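Local structure of frutapin (Artocarpus altilis, 5M6O) at residues S59-T64 / G138-A143; G12-N17 / T92-V97. The protein binds mannose as a jacalin-related plant lectin, holding the sugar at one end of its beta-prism fold. All blocks are in the same frame, centred on the assembly; numbering follows the deposited sequence.

Contact 1: residues S59-T64 / G138-A143. With MAN (alpha-D-mannopyranose), chain E.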
ATOM      1  N   SER A  59     -12.638  14.689 -26.955  1.00 23.83           N
ATOM      2  CA  SER A  59     -12.221  15.380 -28.203  1.00 26.28           C
ATOM      3  C   SER A  59     -13.454  15.604 -29.087  1.00 23.01           C
ATOM      4  O   SER A  59     -14.186  14.643 -29.436  1.00 22.74           O
ATOM      5  CB  SER A  59     -11.222  14.583 -29.022  1.00 25.31           C
ATOM      6  OG  SER A  59     -10.908  15.252 -30.249  1.00 25.89           O
ATOM      7  N   LYS A  60     -13.602  16.872 -29.463  1.00 29.04           N
ATOM      8  CA  LYS A  60     -14.467  17.332 -30.577  1.00 35.69           C
ATOM      9  C   LYS A  60     -14.218  16.736 -31.975  1.00 33.43           C
ATOM     10  O   LYS A  60     -15.127  16.668 -32.774  1.00 39.23           O
ATOM     11  CB  LYS A  60     -14.321  18.844 -30.718  1.00 40.51           C
ATOM     12  CG  LYS A  60     -14.901  19.615 -29.537  1.00 46.20           C
ATOM     13  CD  LYS A  60     -16.259  20.220 -29.913  1.00 46.73           C
ATOM     14  CE  LYS A  60     -16.948  20.982 -28.797  1.00 46.69           C
ATOM     15  NZ  LYS A  60     -16.016  21.766 -27.948  1.00 46.77           N
ATOM     16  N   LEU A  61     -12.989  16.330 -32.262  1.00 33.08           N
ATOM     17  CA  LEU A  61     -12.593  15.783 -33.574  1.00 33.58           C
ATOM     18  C   LEU A  61     -13.440  14.533 -33.921  1.00 32.69           C
ATOM     19  O   LEU A  61     -13.704  13.690 -33.021  1.00 29.66           O
ATOM     20  CB  LEU A  61     -11.114  15.358 -33.534  1.00 32.84           C
ATOM     21  CG  LEU A  61     -10.080  16.458 -33.289  1.00 34.81           C
ATOM     22  CD1 LEU A  61      -8.676  15.876 -33.244  1.00 33.60           C
ATOM     23  CD2 LEU A  61     -10.183  17.566 -34.342  1.00 39.04           C
ATOM     24  N   PRO A  62     -13.825  14.377 -35.221  1.00 30.08           N
ATOM     25  CA  PRO A  62     -14.708  13.258 -35.707  1.00 29.64           C
ATOM     26  C   PRO A  62     -13.961  11.911 -35.898  1.00 31.26           C
ATOM     27  O   PRO A  62     -13.612  11.516 -37.041  1.00 38.64           O
ATOM     28  CB  PRO A  62     -15.198  13.817 -37.061  1.00 30.01           C
ATOM     29  CG  PRO A  62     -14.025  14.661 -37.570  1.00 26.27           C
ATOM     30  CD  PRO A  62     -13.353  15.242 -36.349  1.00 30.48           C
ATOM     31  N   TYR A  63     -13.696  11.231 -34.783  1.00 31.86           N
ATOM     32  CA  TYR A  63     -12.819  10.086 -34.742  1.00 26.61           C
ATOM     33  C   TYR A  63     -13.696   8.870 -34.486  1.00 22.90           C
ATOM     34  O   TYR A  63     -14.846   9.022 -34.203  1.00 30.00           O
ATOM     35  CB  TYR A  63     -11.845  10.259 -33.591  1.00 27.32           C
ATOM     36  CG  TYR A  63     -10.574  11.013 -33.852  1.00 27.03           C
ATOM     37  CD1 TYR A  63     -10.432  11.884 -34.951  1.00 30.96           C
ATOM     38  CD2 TYR A  63      -9.514  10.891 -32.954  1.00 24.21           C
ATOM     39  CE1 TYR A  63      -9.233  12.558 -35.166  1.00 30.74           C
ATOM     40  CE2 TYR A  63      -8.316  11.567 -33.163  1.00 27.39           C
ATOM     41  CZ  TYR A  63      -8.168  12.381 -34.263  1.00 30.94           C
ATOM     42  OH  TYR A  63      -6.943  13.015 -34.404  1.00 32.85           O
ATOM     43  N   THR A  64     -13.123   7.683 -34.531  1.00 21.95           N
ATOM     44  CA  THR A  64     -13.823   6.486 -34.306  1.00 23.01           C
ATOM     45  C   THR A  64     -13.906   6.217 -32.771  1.00 22.11           C
ATOM     46  O   THR A  64     -12.890   6.030 -32.095  1.00 22.81           O
ATOM     47  CB  THR A  64     -13.168   5.330 -35.046  1.00 21.97           C
ATOM     48  OG1 THR A  64     -13.095   5.689 -36.430  1.00 22.87           O
ATOM     49  CG2 THR A  64     -13.897   3.956 -34.873  1.00 23.98           C
ATOM     50  N   GLY A 138      -6.128  18.216 -24.870  1.00 15.47           N
ATOM     51  CA  GLY A 138      -6.485  19.487 -25.514  1.00 18.23           C
ATOM     52  C   GLY A 138      -7.550  19.172 -26.545  1.00 18.54           C
ATOM     53  O   GLY A 138      -8.648  18.750 -26.213  1.00 21.47           O
ATOM     54  N   ASP A 139      -7.189  19.241 -27.837  1.00 20.93           N
ATOM     55  CA  ASP A 139      -7.918  18.544 -28.921  1.00 24.17           C
ATOM     56  C   ASP A 139      -7.727  17.066 -28.938  1.00 20.93           C
ATOM     57  O   ASP A 139      -8.558  16.335 -29.512  1.00 25.44           O
ATOM     58  CB  ASP A 139      -7.582  19.124 -30.325  1.00 31.42           C
ATOM     59  CG  ASP A 139      -7.905  20.635 -30.442  1.00 36.55           C
ATOM     60  OD1 ASP A 139      -8.935  21.104 -29.880  1.00 49.58           O
ATOM     61  OD2 ASP A 139      -7.126  21.356 -31.112  1.00 46.66           O
ATOM     62  N   LEU A 140      -6.621  16.580 -28.363  1.00 17.69           N
ATOM     63  CA  LEU A 140      -6.229  15.167 -28.378  1.00 17.74           C
ATOM     64  C   LEU A 140      -5.730  14.767 -26.994  1.00 15.36           C
ATOM     65  O   LEU A 140      -5.569  15.658 -26.134  1.00 15.27           O
ATOM     66  CB  LEU A 140      -4.968  14.963 -29.294  1.00 19.51           C
ATOM     67  CG  LEU A 140      -5.134  15.217 -30.814  1.00 22.98           C
ATOM     68  CD1 LEU A 140      -3.809  15.030 -31.491  1.00 22.02           C
ATOM     69  CD2 LEU A 140      -6.148  14.241 -31.360  1.00 24.72           C
ATOM     70  N   LEU A 141      -5.547  13.459 -26.762  1.00 14.23           N
ATOM     71  CA  LEU A 141      -4.892  13.012 -25.541  1.00 13.37           C
ATOM     72  C   LEU A 141      -3.406  13.305 -25.669  1.00 12.81           C
ATOM     73  O   LEU A 141      -2.686  12.547 -26.391  1.00 15.67           O
ATOM     74  CB  LEU A 141      -5.087  11.524 -25.420  1.00 12.64           C
ATOM     75  CG  LEU A 141      -4.582  10.826 -24.163  1.00 11.08           C
ATOM     76  CD1 LEU A 141      -5.276  11.446 -23.012  1.00 11.13           C
ATOM     77  CD2 LEU A 141      -4.841   9.326 -24.221  1.00 12.84           C
ATOM     78  N   ASP A 142      -2.913  14.396 -25.054  1.00 12.42           N
ATOM     79  CA  ASP A 142      -1.530  14.726 -25.010  1.00 13.13           C
ATOM     80  C   ASP A 142      -0.698  13.782 -24.138  1.00 12.51           C
ATOM     81  O   ASP A 142       0.474  13.505 -24.439  1.00 13.16           O
ATOM     82  CB  ASP A 142      -1.350  16.147 -24.478  1.00 14.44           C
ATOM     83  CG  ASP A 142      -1.763  17.167 -25.434  1.00 14.92           C
ATOM     84  OD1 ASP A 142      -2.926  17.556 -25.459  1.00 17.66           O
ATOM     85  OD2 ASP A 142      -0.889  17.662 -26.186  1.00 18.72           O
ATOM     86  N   ALA A 143      -1.253  13.345 -22.993  1.00  9.50           N
ATOM     87  CA  ALA A 143      -0.499  12.459 -22.089  1.00  9.33           C
ATOM     88  C   ALA A 143      -1.404  11.510 -21.359  1.00  8.46           C
ATOM     89  O   ALA A 143      -2.583  11.882 -21.175  1.00  7.44           O
ATOM     90  CB  ALA A 143       0.415  13.210 -21.096  1.00  9.55           C
TER
HETATM   91  C1  MAN E 201      -4.481  22.012 -28.581  1.00 22.71           C
HETATM   92  C2  MAN E 201      -3.777  22.524 -27.354  1.00 22.94           C
HETATM   93  C3  MAN E 201      -2.355  21.968 -27.327  1.00 23.71           C
HETATM   94  C4  MAN E 201      -2.376  20.434 -27.504  1.00 19.87           C
HETATM   95  C5  MAN E 201      -3.208  19.998 -28.770  1.00 21.05           C
HETATM   96  C6  MAN E 201      -3.380  18.480 -28.775  1.00 20.34           C
HETATM   97  O1  MAN E 201      -3.721  22.503 -29.697  1.00 31.06           O
HETATM   98  O2  MAN E 201      -4.746  22.213 -26.296  1.00 25.68           O
HETATM   99  O3  MAN E 201      -1.704  22.414 -26.166  1.00 25.33           O
HETATM  100  O4  MAN E 201      -1.084  19.829 -27.486  1.00 19.16           O
HETATM  101  O5  MAN E 201      -4.543  20.563 -28.725  1.00 20.90           O
HETATM  102  O6  MAN E 201      -4.196  18.046 -27.646  1.00 22.15           O

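Contact 2: residues G12-N17 / T92-V97. With MAN (alpha-D-mannopyranose), chain E.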
ATOM      1  N   GLY A  12       3.850  10.960 -22.863  1.00 13.63           N
ATOM      2  CA  GLY A  12       3.352  11.994 -23.738  1.00 13.07           C
ATOM      3  C   GLY A  12       3.939  13.319 -23.434  1.00 14.52           C
ATOM      4  O   GLY A  12       4.926  13.406 -22.711  1.00 18.66           O
ATOM      5  N   GLY A  13       3.270  14.360 -23.867  1.00 11.24           N
ATOM      6  CA  GLY A  13       3.826  15.708 -23.767  1.00 12.37           C
ATOM      7  C   GLY A  13       3.089  16.649 -22.939  1.00 13.86           C
ATOM      8  O   GLY A  13       2.139  16.293 -22.311  1.00 15.93           O
ATOM      9  N   PRO A  14       3.549  17.893 -22.874  1.00 12.24           N
ATOM     10  CA  PRO A  14       3.094  18.907 -21.969  1.00 13.18           C
ATOM     11  C   PRO A  14       2.013  19.766 -22.456  1.00 13.43           C
ATOM     12  O   PRO A  14       1.666  20.729 -21.770  1.00 20.28           O
ATOM     13  CB  PRO A  14       4.355  19.782 -21.794  1.00 14.81           C
ATOM     14  CG  PRO A  14       5.018  19.702 -23.069  1.00 14.07           C
ATOM     15  CD  PRO A  14       4.845  18.268 -23.514  1.00 14.02           C
ATOM     16  N   GLY A  15       1.455  19.459 -23.635  1.00 12.45           N
ATOM     17  CA  GLY A  15       0.346  20.181 -24.185  1.00 12.75           C
ATOM     18  C   GLY A  15      -1.005  19.866 -23.520  1.00 13.78           C
ATOM     19  O   GLY A  15      -1.155  19.026 -22.661  1.00 16.35           O
ATOM     20  N   GLY A  16      -2.009  20.534 -23.998  1.00 14.75           N
ATOM     21  CA  GLY A  16      -3.347  20.377 -23.514  1.00 15.34           C
ATOM     22  C   GLY A  16      -3.467  20.803 -22.061  1.00 15.58           C
ATOM     23  O   GLY A  16      -2.690  21.604 -21.571  1.00 19.91           O
ATOM     24  N   ASN A  17      -4.513  20.325 -21.419  1.00 15.51           N
ATOM     25  CA  ASN A  17      -4.855  20.655 -20.022  1.00 17.16           C
ATOM     26  C   ASN A  17      -4.897  19.395 -19.191  1.00 14.59           C
ATOM     27  O   ASN A  17      -5.510  18.389 -19.620  1.00 13.61           O
ATOM     28  CB  ASN A  17      -6.192  21.324 -20.016  1.00 19.98           C
ATOM     29  CG  ASN A  17      -6.139  22.729 -20.618  1.00 25.58           C
ATOM     30  OD1 ASN A  17      -5.437  23.565 -20.091  1.00 27.95           O
ATOM     31  ND2 ASN A  17      -6.910  22.989 -21.647  1.00 31.36           N
ATOM     32  N   THR A  92       2.077  20.095 -33.170  1.00 33.64           N
ATOM     33  CA  THR A  92       3.350  20.169 -33.880  1.00 32.30           C
ATOM     34  C   THR A  92       4.531  20.276 -32.961  1.00 31.25           C
ATOM     35  O   THR A  92       5.657  19.825 -33.334  1.00 26.00           O
ATOM     36  CB  THR A  92       3.345  21.352 -34.818  1.00 36.62           C
ATOM     37  OG1 THR A  92       2.222  21.171 -35.710  1.00 33.97           O
ATOM     38  CG2 THR A  92       4.652  21.379 -35.598  1.00 35.26           C
ATOM     39  N   ARG A  93       4.299  20.874 -31.779  1.00 26.93           N
ATOM     40  CA  ARG A  93       5.420  21.105 -30.924  1.00 26.87           C
ATOM     41  C   ARG A  93       5.740  20.023 -29.987  1.00 29.77           C
ATOM     42  O   ARG A  93       6.921  19.815 -29.735  1.00 28.65           O
ATOM     43  CB  ARG A  93       5.265  22.367 -30.121  1.00 26.70           C
ATOM     44  CG  ARG A  93       5.197  23.579 -30.966  1.00 27.71           C
ATOM     45  CD  ARG A  93       5.218  24.805 -30.059  1.00 25.26           C
ATOM     46  NE  ARG A  93       5.542  25.911 -30.931  1.00 31.37           N
ATOM     47  CZ  ARG A  93       6.704  26.547 -30.961  1.00 21.81           C
ATOM     48  NH1 ARG A  93       7.641  26.301 -30.085  1.00 21.94           N
ATOM     49  NH2 ARG A  93       6.855  27.481 -31.862  1.00 26.09           N
ATOM     50  N   THR A  94       4.700  19.358 -29.429  1.00 23.73           N
ATOM     51  CA  THR A  94       4.870  18.462 -28.370  1.00 23.85           C
ATOM     52  C   THR A  94       4.204  17.145 -28.767  1.00 17.11           C
ATOM     53  O   THR A  94       3.285  17.205 -29.640  1.00 18.85           O
ATOM     54  CB  THR A  94       4.298  19.108 -27.077  1.00 25.11           C
ATOM     55  OG1 THR A  94       2.955  19.560 -27.290  1.00 26.56           O
ATOM     56  CG2 THR A  94       5.204  20.311 -26.726  1.00 27.82           C
ATOM     57  N   PRO A  95       4.757  16.003 -28.247  1.00 20.91           N
ATOM     58  CA  PRO A  95       4.221  14.689 -28.489  1.00 17.75           C
ATOM     59  C   PRO A  95       2.847  14.525 -27.846  1.00 15.58           C
ATOM     60  O   PRO A  95       2.654  15.089 -26.781  1.00 15.72           O
ATOM     61  CB  PRO A  95       5.240  13.714 -27.808  1.00 21.53           C
ATOM     62  CG  PRO A  95       6.211  14.585 -27.147  1.00 22.87           C
ATOM     63  CD  PRO A  95       6.165  15.877 -27.847  1.00 21.94           C
ATOM     64  N   VAL A  96       1.993  13.725 -28.462  1.00 12.59           N
ATOM     65  CA  VAL A  96       0.616  13.373 -28.011  1.00 12.89           C
ATOM     66  C   VAL A  96       0.627  11.888 -28.031  1.00 13.07           C
ATOM     67  O   VAL A  96       1.553  11.235 -28.525  1.00 10.48           O
ATOM     68  CB  VAL A  96      -0.505  13.946 -28.939  1.00 12.22           C
ATOM     69  CG1 VAL A  96      -0.406  15.479 -28.901  1.00 13.03           C
ATOM     70  CG2 VAL A  96      -0.466  13.370 -30.363  1.00 11.52           C
ATOM     71  N   VAL A  97      -0.424  11.308 -27.461  1.00 10.97           N
ATOM     72  CA  VAL A  97      -0.536   9.838 -27.424  1.00 10.05           C
ATOM     73  C   VAL A  97      -1.133   9.468 -28.805  1.00  9.58           C
ATOM     74  O   VAL A  97      -2.252   9.877 -29.128  1.00  9.79           O
ATOM     75  CB  VAL A  97      -1.448   9.398 -26.303  1.00  9.80           C
ATOM     76  CG1 VAL A  97      -1.815   7.865 -26.396  1.00 11.63           C
ATOM     77  CG2 VAL A  97      -0.830   9.811 -25.003  1.00  9.20           C
TER
HETATM   78  C1  MAN E 201      -4.481  22.012 -28.581  1.00 22.71           C
HETATM   79  C2  MAN E 201      -3.777  22.524 -27.354  1.00 22.94           C
HETATM   80  C3  MAN E 201      -2.355  21.968 -27.327  1.00 23.71           C
HETATM   81  C4  MAN E 201      -2.376  20.434 -27.504  1.00 19.87           C
HETATM   82  C5  MAN E 201      -3.208  19.998 -28.770  1.00 21.05           C
HETATM   83  C6  MAN E 201      -3.380  18.480 -28.775  1.00 20.34           C
HETATM   84  O1  MAN E 201      -3.721  22.503 -29.697  1.00 31.06           O
HETATM   85  O2  MAN E 201      -4.746  22.213 -26.296  1.00 25.68           O
HETATM   86  O3  MAN E 201      -1.704  22.414 -26.166  1.00 25.33           O
HETATM   87  O4  MAN E 201      -1.084  19.829 -27.486  1.00 19.16           O
HETATM   88  O5  MAN E 201      -4.543  20.563 -28.725  1.00 20.90           O
HETATM   89  O6  MAN E 201      -4.196  18.046 -27.646  1.00 22.15           O
HETATM   90  O   HOH W   1       1.529  17.406 -26.047  1.00 20.95           O

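Contact 1: residues S59-T64 / G138-A143
Ser59 reaches across to the backbone of the mannose-binding loop: its hydroxyl donates to Asp139 O at 2.7 Å, lying almost in line with the carbonyl (C=O...OG angle 161°). The rotation that swings OG away from its own backbone N (chi1 177°) also lets it accept from Leu61 N, closing an ST turn, so one hydroxyl ties its own loop together and holds the 138-143 loop. Beside this polar link, Leu61 sends its CD1 branch to CD2 of Leu140, 3.6 Å away, the two side chains passing at a slant. The same Leu140 methyl lies 3.4 Å from Tyr63 OH and obliquely to the phenol ring, whose one face rests on Leu61 CB near the rim. Leu140 CG stands anti to its carbonyl carbon (chi1 -66°), which carries CD2 into this apolar corner while its backbone N turns to mannose O6 at 2.9 Å. Asp139 N, one residue earlier, donates nearly straight to the ring oxygen O5, and the Asp142 carboxylate accepts from two of the sugar's hydroxyls, O6 on OD1 and O4 on OD2. Ser59 is thus a second-shell residue behind the sugar loop. Leu140 and Tyr63 also pack on Phe87 of strand 77-87, while 59-64 bridges strands 50-53 and 64-69 and 138-143 leads from strand 127-137 into 141-149.

Contact 2: residues G12-N17 / T92-V97
Pro14 and Thr94 make the close apolar meeting here, on the solvent side: ring atom CD of Pro14 lies 3.7 Å from Thr94 CB, and CG of the ring is equally near the methyl CG2. Thr94 CG2 sits anti to the carbonyl carbon, and that rotation (chi1 52°) gives the methyl to the proline while OG1 turns to the water between the two segments. Deeper in, the fit is tight, and the glycine backbone comes up against that of Pro95. Gly13 N is 3.1 Å from Pro95 O, but the angle is too poor for a hydrogen bond; this NH pairs instead with Asp142 of strand 141-149. With no side chain on Gly13, its backbone lies directly against Pro95 O. Pro14 is exposed to solvent, whereas Gly13 is buried.

Toward the sugar the fit is looser. Gly15 N and Thr94 OG1 are too far apart to bond directly, and a water joins them, accepting from each and donating to Pro95 O at 2.7 Å. With no direct hydrogen bond between the segments, this water supplies their polar link.

Beyond the water, Gly16 N donates to mannose O3 at 2.9 Å, almost straight (174°). Gly15 CA passes 3.6 Å from mannose O4. Arg136 donates to the carbonyls of Gly15 and Gly16 through NE and NH1, respectively. The chemistry is that of a glycine-rich lectin loop: main-chain NH and C=O groups, one threonine hydroxyl and a water do the polar work, and missing side chains let both sugar and neighbouring strand come close.

In the fold
From the N terminus, strand 6-12 runs into the first half of contact 2, the glycine loop 12-17, which leads on to strand 17-20. The chain then builds the sheet containing strands 26-34 and 38-47, and its loop 59-64 opens contact 1. Strand 77-87 follows, and 92-97 closes contact 2 on the way into strand 95-104; 138-143 closes contact 1 last. The two closures therefore cross, their segments alternating, with centres about 12 Å apart. They also join directly where Leu141 O meets Val97 N, probably as a hydrogen bond. Together they tie the three sheets of the beta-prism at the end where mannose binds, the sugar itself being gripped by 12-17 and 138-143.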